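Local coordinates for protein glucosamine-6-phosphate deaminase (Thermotoga maritima, PDB 1J5X) that is of unknown function here but carries a SIS domain, an alpha-beta fold with a parallel sheet flanked by helices, at residues A[119-122]-A[123-127]; A[266-270]-A[271-275]. One frame throughout, in Å; residues are numbered along the deposited sequence.

Interaction 1: residues A[119-122]-A[123-127]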
ATOM      1  N   ALA A 119     -16.975   8.460  -9.676  1.00 17.70           N
ATOM      2  CA  ALA A 119     -17.351   7.122  -9.179  1.00 18.74           C
ATOM      3  C   ALA A 119     -18.355   7.221  -8.037  1.00 18.56           C
ATOM      4  O   ALA A 119     -19.314   6.460  -7.953  1.00 19.09           O
ATOM      5  CB  ALA A 119     -16.043   6.338  -8.728  1.00 17.00           C
ATOM      6  N   ASN A 120     -18.121   8.161  -7.107  1.00 18.15           N
ATOM      7  CA  ASN A 120     -19.003   8.357  -5.987  1.00 20.55           C
ATOM      8  C   ASN A 120     -20.414   8.654  -6.490  1.00 22.47           C
ATOM      9  O   ASN A 120     -21.406   8.119  -5.998  1.00 20.99           O
ATOM     10  CB  ASN A 120     -18.457   9.550  -5.134  1.00 20.70           C
ATOM     11  CG  ASN A 120     -19.320   9.833  -3.925  1.00 23.38           C
ATOM     12  OD1 ASN A 120     -19.544   8.940  -3.080  1.00 23.03           O
ATOM     13  ND2 ASN A 120     -19.792  11.115  -3.807  1.00 23.13           N
ATOM     14  N   ASP A 121     -20.521   9.522  -7.482  1.00 24.20           N
ATOM     15  CA  ASP A 121     -21.835   9.836  -8.019  1.00 25.68           C
ATOM     16  C   ASP A 121     -22.537   8.609  -8.678  1.00 25.55           C
ATOM     17  O   ASP A 121     -23.705   8.308  -8.442  1.00 24.76           O
ATOM     18  CB  ASP A 121     -21.693  10.970  -9.013  1.00 31.69           C
ATOM     19  CG  ASP A 121     -22.978  11.738  -9.164  1.00 39.71           C
ATOM     20  OD1 ASP A 121     -23.448  12.326  -8.136  1.00 44.19           O
ATOM     21  OD2 ASP A 121     -23.526  11.721 -10.292  1.00 43.49           O
ATOM     22  N   VAL A 122     -21.798   7.901  -9.499  1.00 23.41           N
ATOM     23  CA  VAL A 122     -22.314   6.699 -10.143  1.00 23.37           C
ATOM     24  C   VAL A 122     -22.767   5.685  -9.060  1.00 21.70           C
ATOM     25  O   VAL A 122     -23.853   5.095  -9.151  1.00 23.53           O
ATOM     26  CB  VAL A 122     -21.173   6.042 -11.010  1.00 21.74           C
ATOM     27  CG1 VAL A 122     -21.505   4.554 -11.304  1.00 22.69           C
ATOM     28  CG2 VAL A 122     -21.005   6.801 -12.326  1.00 22.97           C
ATOM     29  N   LEU A 123     -21.949   5.473  -8.033  1.00 21.69           N
ATOM     30  CA  LEU A 123     -22.307   4.453  -7.032  1.00 22.85           C
ATOM     31  C   LEU A 123     -23.525   4.873  -6.242  1.00 25.69           C
ATOM     32  O   LEU A 123     -24.397   4.040  -5.937  1.00 23.36           O
ATOM     33  CB  LEU A 123     -21.139   4.172  -6.071  1.00 21.10           C
ATOM     34  CG  LEU A 123     -20.032   3.415  -6.802  1.00 21.92           C
ATOM     35  CD1 LEU A 123     -18.673   3.555  -6.071  1.00 21.10           C
ATOM     36  CD2 LEU A 123     -20.456   1.913  -6.885  1.00 22.48           C
ATOM     37  N   LYS A 124     -23.604   6.161  -5.940  1.00 24.77           N
ATOM     38  CA  LYS A 124     -24.746   6.647  -5.167  1.00 27.89           C
ATOM     39  C   LYS A 124     -26.020   6.512  -5.973  1.00 29.90           C
ATOM     40  O   LYS A 124     -27.060   6.190  -5.429  1.00 33.22           O
ATOM     41  CB  LYS A 124     -24.533   8.111  -4.743  1.00 25.34           C
ATOM     42  CG  LYS A 124     -23.641   8.269  -3.485  1.00 29.14           C
ATOM     43  CD  LYS A 124     -23.173   9.712  -3.257  1.00 31.65           C
ATOM     44  CE  LYS A 124     -24.246  10.585  -2.662  1.00 37.10           C
ATOM     45  NZ  LYS A 124     -23.810  12.046  -2.668  1.00 40.56           N
ATOM     46  N   LYS A 125     -25.939   6.753  -7.272  1.00 32.46           N
ATOM     47  CA  LYS A 125     -27.099   6.622  -8.132  1.00 35.45           C
ATOM     48  C   LYS A 125     -27.468   5.164  -8.356  1.00 37.12           C
ATOM     49  O   LYS A 125     -28.569   4.881  -8.827  1.00 39.47           O
ATOM     50  CB  LYS A 125     -26.871   7.312  -9.469  1.00 37.19           C
ATOM     51  CG  LYS A 125     -26.808   8.831  -9.357  1.00 41.80           C
ATOM     52  CD  LYS A 125     -26.444   9.444 -10.689  1.00 45.55           C
ATOM     53  CE  LYS A 125     -26.329  10.985 -10.642  1.00 46.07           C
ATOM     54  NZ  LYS A 125     -25.904  11.445 -12.012  1.00 48.12           N
ATOM     55  N   ARG A 126     -26.569   4.247  -8.013  1.00 36.01           N
ATOM     56  CA  ARG A 126     -26.832   2.812  -8.124  1.00 36.59           C
ATOM     57  C   ARG A 126     -27.136   2.167  -6.762  1.00 36.45           C
ATOM     58  O   ARG A 126     -26.876   1.000  -6.553  1.00 35.08           O
ATOM     59  CB  ARG A 126     -25.646   2.069  -8.758  1.00 37.51           C
ATOM     60  CG  ARG A 126     -25.446   2.348 -10.240  1.00 42.16           C
ATOM     61  CD  ARG A 126     -24.587   1.229 -10.849  1.00 47.71           C
ATOM     62  NE  ARG A 126     -24.010   1.577 -12.153  1.00 52.69           N
ATOM     63  CZ  ARG A 126     -23.329   0.735 -12.942  1.00 53.05           C
ATOM     64  NH1 ARG A 126     -23.127  -0.532 -12.579  1.00 52.78           N
ATOM     65  NH2 ARG A 126     -22.849   1.157 -14.105  1.00 52.21           N
ATOM     66  N   ASN A 127     -27.655   2.931  -5.821  1.00 36.74           N
ATOM     67  CA  ASN A 127     -28.003   2.357  -4.522  1.00 37.66           C
ATOM     68  C   ASN A 127     -26.849   1.801  -3.707  1.00 34.57           C
ATOM     69  O   ASN A 127     -27.011   0.840  -2.946  1.00 37.31           O
ATOM     70  CB  ASN A 127     -29.092   1.261  -4.691  1.00 42.50           C
ATOM     71  CG  ASN A 127     -29.680   0.770  -3.333  1.00 47.65           C
ATOM     72  OD1 ASN A 127     -29.912  -0.554  -3.208  1.00 47.31           O
ATOM     73  ND2 ASN A 127     -29.939   1.583  -2.424  1.00 51.26           N
TER
HETATM   74  O   HOH W   1     -22.354  12.889  -5.657  1.00 55.36           O
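The last turns of helix 114-125 run into a Schellman motif here, and the contact joins A119, N120, D121 and V122 to the residues one turn on. The helical i+4 bonds are regular at first: L123 N reaches A119 O at 2.8 Å, followed by K124 N to N120 O and K125 N to D121 O. The pattern fades at R126, whose N makes a weak bond of 3.1 Å to V122 O with an N-H...O angle of 122°, while the same N is 3.0 Å from L123 O and bonded to it.

Among the side chains, the clearest pair is D121 with K125, a salt bridge of 2.9 Å between OD2 and NZ. The CG of D121 stands opposite its own backbone N (chi1 -155°), and the K125 chain, extended beyond CG, passes over D121 O before its ammonium reaches the carboxylate. The other oxygen, OD1, accepts a hydrogen bond from a water at 2.8 Å, and that water is weakly bonded to K124 NZ. K124 itself lays CD against the amide of N120, 3.7 Å from ND2; NZ and ND2 both bond E144 O, and N120 OD1 bonds T130. On another side, V122 and R126 point the same way, with CG1 4.0 Å from NE, obliquely placed to the guanidinium, whose NH2 goes to Q93. L123 lays CG and CD1 against A119 O and touches V90, A104 and L106.

N127, with positive phi, is the C-prime residue: its N bonds K124 O weakly, and H128 N returns to L123 O. That is the Schellman ending of a helix, here leading from helix 114-125 into strand 128-134 of a beta-alpha-beta unit in the SIS domain.

Interaction 2: residues A[266-270]-A[271-275]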
HETATM    1  N   MSE A 266      11.194  -9.436  -1.656  1.00 21.07           N
HETATM    2  CA  MSE A 266      10.239 -10.487  -1.504  1.00 21.99           C
HETATM    3  C   MSE A 266       9.574 -10.399  -0.123  1.00 21.38           C
HETATM    4  O   MSE A 266      10.267 -10.408   0.913  1.00 19.16           O
HETATM    5  CB  MSE A 266      10.967 -11.828  -1.652  1.00 21.80           C
HETATM    6  CG  MSE A 266      10.019 -13.025  -1.593  1.00 28.12           C
HETATM    7 SE   MSE A 266      10.992 -14.728  -1.856  1.00 40.30          SE
HETATM    8  CE  MSE A 266      12.462 -14.090  -2.898  1.00 24.74           C
ATOM      9  N   GLN A 267       8.241 -10.324  -0.113  1.00 16.60           N
ATOM     10  CA  GLN A 267       7.474 -10.248   1.160  1.00 17.04           C
ATOM     11  C   GLN A 267       7.210 -11.666   1.641  1.00 17.76           C
ATOM     12  O   GLN A 267       6.400 -12.403   1.048  1.00 17.18           O
ATOM     13  CB  GLN A 267       6.141  -9.594   0.931  1.00 17.08           C
ATOM     14  CG  GLN A 267       6.232  -8.159   0.350  1.00 16.65           C
ATOM     15  CD  GLN A 267       6.832  -7.121   1.297  1.00 21.67           C
ATOM     16  OE1 GLN A 267       6.768  -7.253   2.523  1.00 20.00           O
ATOM     17  NE2 GLN A 267       7.394  -6.038   0.720  1.00 17.18           N
ATOM     18  N   LYS A 268       7.909 -12.090   2.700  1.00 18.70           N
ATOM     19  CA  LYS A 268       7.697 -13.469   3.206  1.00 17.31           C
ATOM     20  C   LYS A 268       6.319 -13.667   3.859  1.00 16.39           C
ATOM     21  O   LYS A 268       5.851 -12.790   4.529  1.00 19.77           O
ATOM     22  CB  LYS A 268       8.749 -13.794   4.270  1.00 16.42           C
ATOM     23  CG  LYS A 268      10.205 -13.729   3.753  1.00 17.15           C
ATOM     24  CD  LYS A 268      11.252 -14.238   4.848  1.00 21.79           C
ATOM     25  CE  LYS A 268      11.115 -15.754   5.016  1.00 20.08           C
ATOM     26  NZ  LYS A 268      11.519 -16.511   3.780  1.00 20.86           N
ATOM     27  N   VAL A 269       5.699 -14.848   3.729  1.00 18.25           N
ATOM     28  CA  VAL A 269       4.390 -15.056   4.376  1.00 18.60           C
ATOM     29  C   VAL A 269       4.486 -16.356   5.217  1.00 20.63           C
ATOM     30  O   VAL A 269       5.327 -17.241   4.930  1.00 20.10           O
ATOM     31  CB  VAL A 269       3.178 -15.234   3.341  1.00 24.80           C
ATOM     32  CG1 VAL A 269       3.086 -14.060   2.377  1.00 21.95           C
ATOM     33  CG2 VAL A 269       3.309 -16.450   2.602  1.00 27.34           C
ATOM     34  N   SER A 270       3.640 -16.447   6.231  1.00 20.55           N
ATOM     35  CA  SER A 270       3.671 -17.589   7.163  1.00 21.41           C
ATOM     36  C   SER A 270       3.712 -18.920   6.467  1.00 20.92           C
ATOM     37  O   SER A 270       2.922 -19.181   5.587  1.00 20.54           O
ATOM     38  CB  SER A 270       2.424 -17.587   8.085  1.00 23.34           C
ATOM     39  OG  SER A 270       2.217 -16.310   8.664  1.00 29.50           O
ATOM     40  N   GLY A 271       4.627 -19.767   6.913  1.00 24.64           N
ATOM     41  CA  GLY A 271       4.704 -21.107   6.373  1.00 24.53           C
ATOM     42  C   GLY A 271       5.403 -21.391   5.054  1.00 27.81           C
ATOM     43  O   GLY A 271       5.545 -22.573   4.720  1.00 27.51           O
HETATM   44  N   MSE A 272       5.821 -20.351   4.314  1.00 23.65           N
HETATM   45  CA  MSE A 272       6.428 -20.544   3.001  1.00 25.10           C
HETATM   46  C   MSE A 272       7.891 -20.306   2.909  1.00 23.10           C
HETATM   47  O   MSE A 272       8.421 -20.092   1.829  1.00 24.06           O
HETATM   48  CB  MSE A 272       5.670 -19.675   1.996  1.00 24.22           C
HETATM   49  CG  MSE A 272       4.260 -20.189   1.889  1.00 28.82           C
HETATM   50 SE   MSE A 272       3.379 -19.289   0.372  1.00 36.04          SE
HETATM   51  CE  MSE A 272       4.337 -20.139  -0.993  1.00 20.10           C
ATOM     52  N   ASP A 273       8.590 -20.407   4.027  1.00 22.98           N
ATOM     53  CA  ASP A 273      10.002 -20.167   3.977  1.00 23.81           C
ATOM     54  C   ASP A 273      10.699 -21.092   2.943  1.00 23.75           C
ATOM     55  O   ASP A 273      11.583 -20.657   2.206  1.00 23.12           O
ATOM     56  CB  ASP A 273      10.653 -20.385   5.341  1.00 25.32           C
ATOM     57  CG  ASP A 273      12.115 -19.967   5.351  1.00 29.30           C
ATOM     58  OD1 ASP A 273      12.421 -18.800   5.068  1.00 25.18           O
ATOM     59  OD2 ASP A 273      12.988 -20.824   5.632  1.00 29.71           O
ATOM     60  N   GLU A 274      10.290 -22.341   2.890  1.00 24.15           N
ATOM     61  CA  GLU A 274      10.926 -23.261   1.952  1.00 27.84           C
ATOM     62  C   GLU A 274      10.787 -22.833   0.485  1.00 27.12           C
ATOM     63  O   GLU A 274      11.777 -22.839  -0.288  1.00 24.53           O
ATOM     64  CB  GLU A 274      10.352 -24.657   2.092  1.00 30.19           C
ATOM     65  CG  GLU A 274      11.104 -25.641   1.243  1.00 39.25           C
ATOM     66  CD  GLU A 274      10.322 -26.938   1.052  1.00 44.96           C
ATOM     67  OE1 GLU A 274       9.797 -27.165  -0.071  1.00 51.19           O
ATOM     68  OE2 GLU A 274      10.211 -27.718   2.028  1.00 48.71           O
ATOM     69  N   GLN A 275       9.562 -22.499   0.104  1.00 23.59           N
ATOM     70  CA  GLN A 275       9.344 -22.066  -1.267  1.00 24.11           C
ATOM     71  C   GLN A 275      10.064 -20.752  -1.548  1.00 21.99           C
ATOM     72  O   GLN A 275      10.574 -20.566  -2.646  1.00 24.35           O
ATOM     73  CB  GLN A 275       7.825 -21.927  -1.549  1.00 26.42           C
ATOM     74  CG  GLN A 275       6.998 -23.200  -1.450  1.00 31.77           C
ATOM     75  CD  GLN A 275       6.953 -23.866  -0.046  1.00 38.02           C
ATOM     76  OE1 GLN A 275       6.894 -23.188   1.008  1.00 38.16           O
ATOM     77  NE2 GLN A 275       6.954 -25.213  -0.033  1.00 37.41           N
TER
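Charge comes first in this loop, where K268 and D273 meet across the connection from strand 262-267 to helix 273-285. K268 NZ gives a hydrogen bond to D273 OD1 at 2.8 Å, within a salt bridge, and D273 OD1 receives it with its anti lone pair, the one facing away from OD2. The lysine chain bends twice, at chi3 71° and chi4 66°, which folds the ammonium back toward the start of the helix and leaves CE 3.3 Å from the same oxygen. K268 NZ also forms salt bridges with E292 and E276, so three carboxylates share this one ammonium, an arrangement that would be expected to keep it protonated. E276 uses its other oxygen to take the backbone N-H of V269.

The backbone supplies the turn itself. M272 N bonds V269 O at 3.2 Å, nearly straight at 165°, with the donor tilted from the carbonyl plane. This closes a type II beta turn through S270 and G271; G271 holds the positive phi that the third position of such a turn requires.

Apolar contact is made by one pair. V269 and the selenomethionine M272 lie alongside each other, pointing the same way, with V269 CG2 3.6 Å from M272 SE. Beyond the pair, V269 rests on F223 and W305, and M272 on M220 and L248.

M272 then takes the N-cap position and helix 273-285 begins. A type II turn delivering the chain to a helix N-cap thus forms the strand-to-helix connection of the beta-alpha-beta unit that continues to strand 289-293.

How the interactions relate
Interaction 1 comes first along the chain and closes before interaction 2 opens. Their centres lie 40 Å apart, with about 28 Å between nearest atoms, on opposite sides of the chain's centre, so neither touches the other. Each belongs to its own parallel sheet: 119-127 to the five-stranded one that includes 102-107 and 128-134, 266-275 to the four-stranded one that includes 262-267 and 289-293. Both sit in beta-alpha-beta units, but at opposite ends of their respective helices: interaction 1 finishes helix 114-125 before the next strand, whereas interaction 2 leads from a strand into helix 273-285. Each is therefore a local feature of its own sheet-and-helix layer.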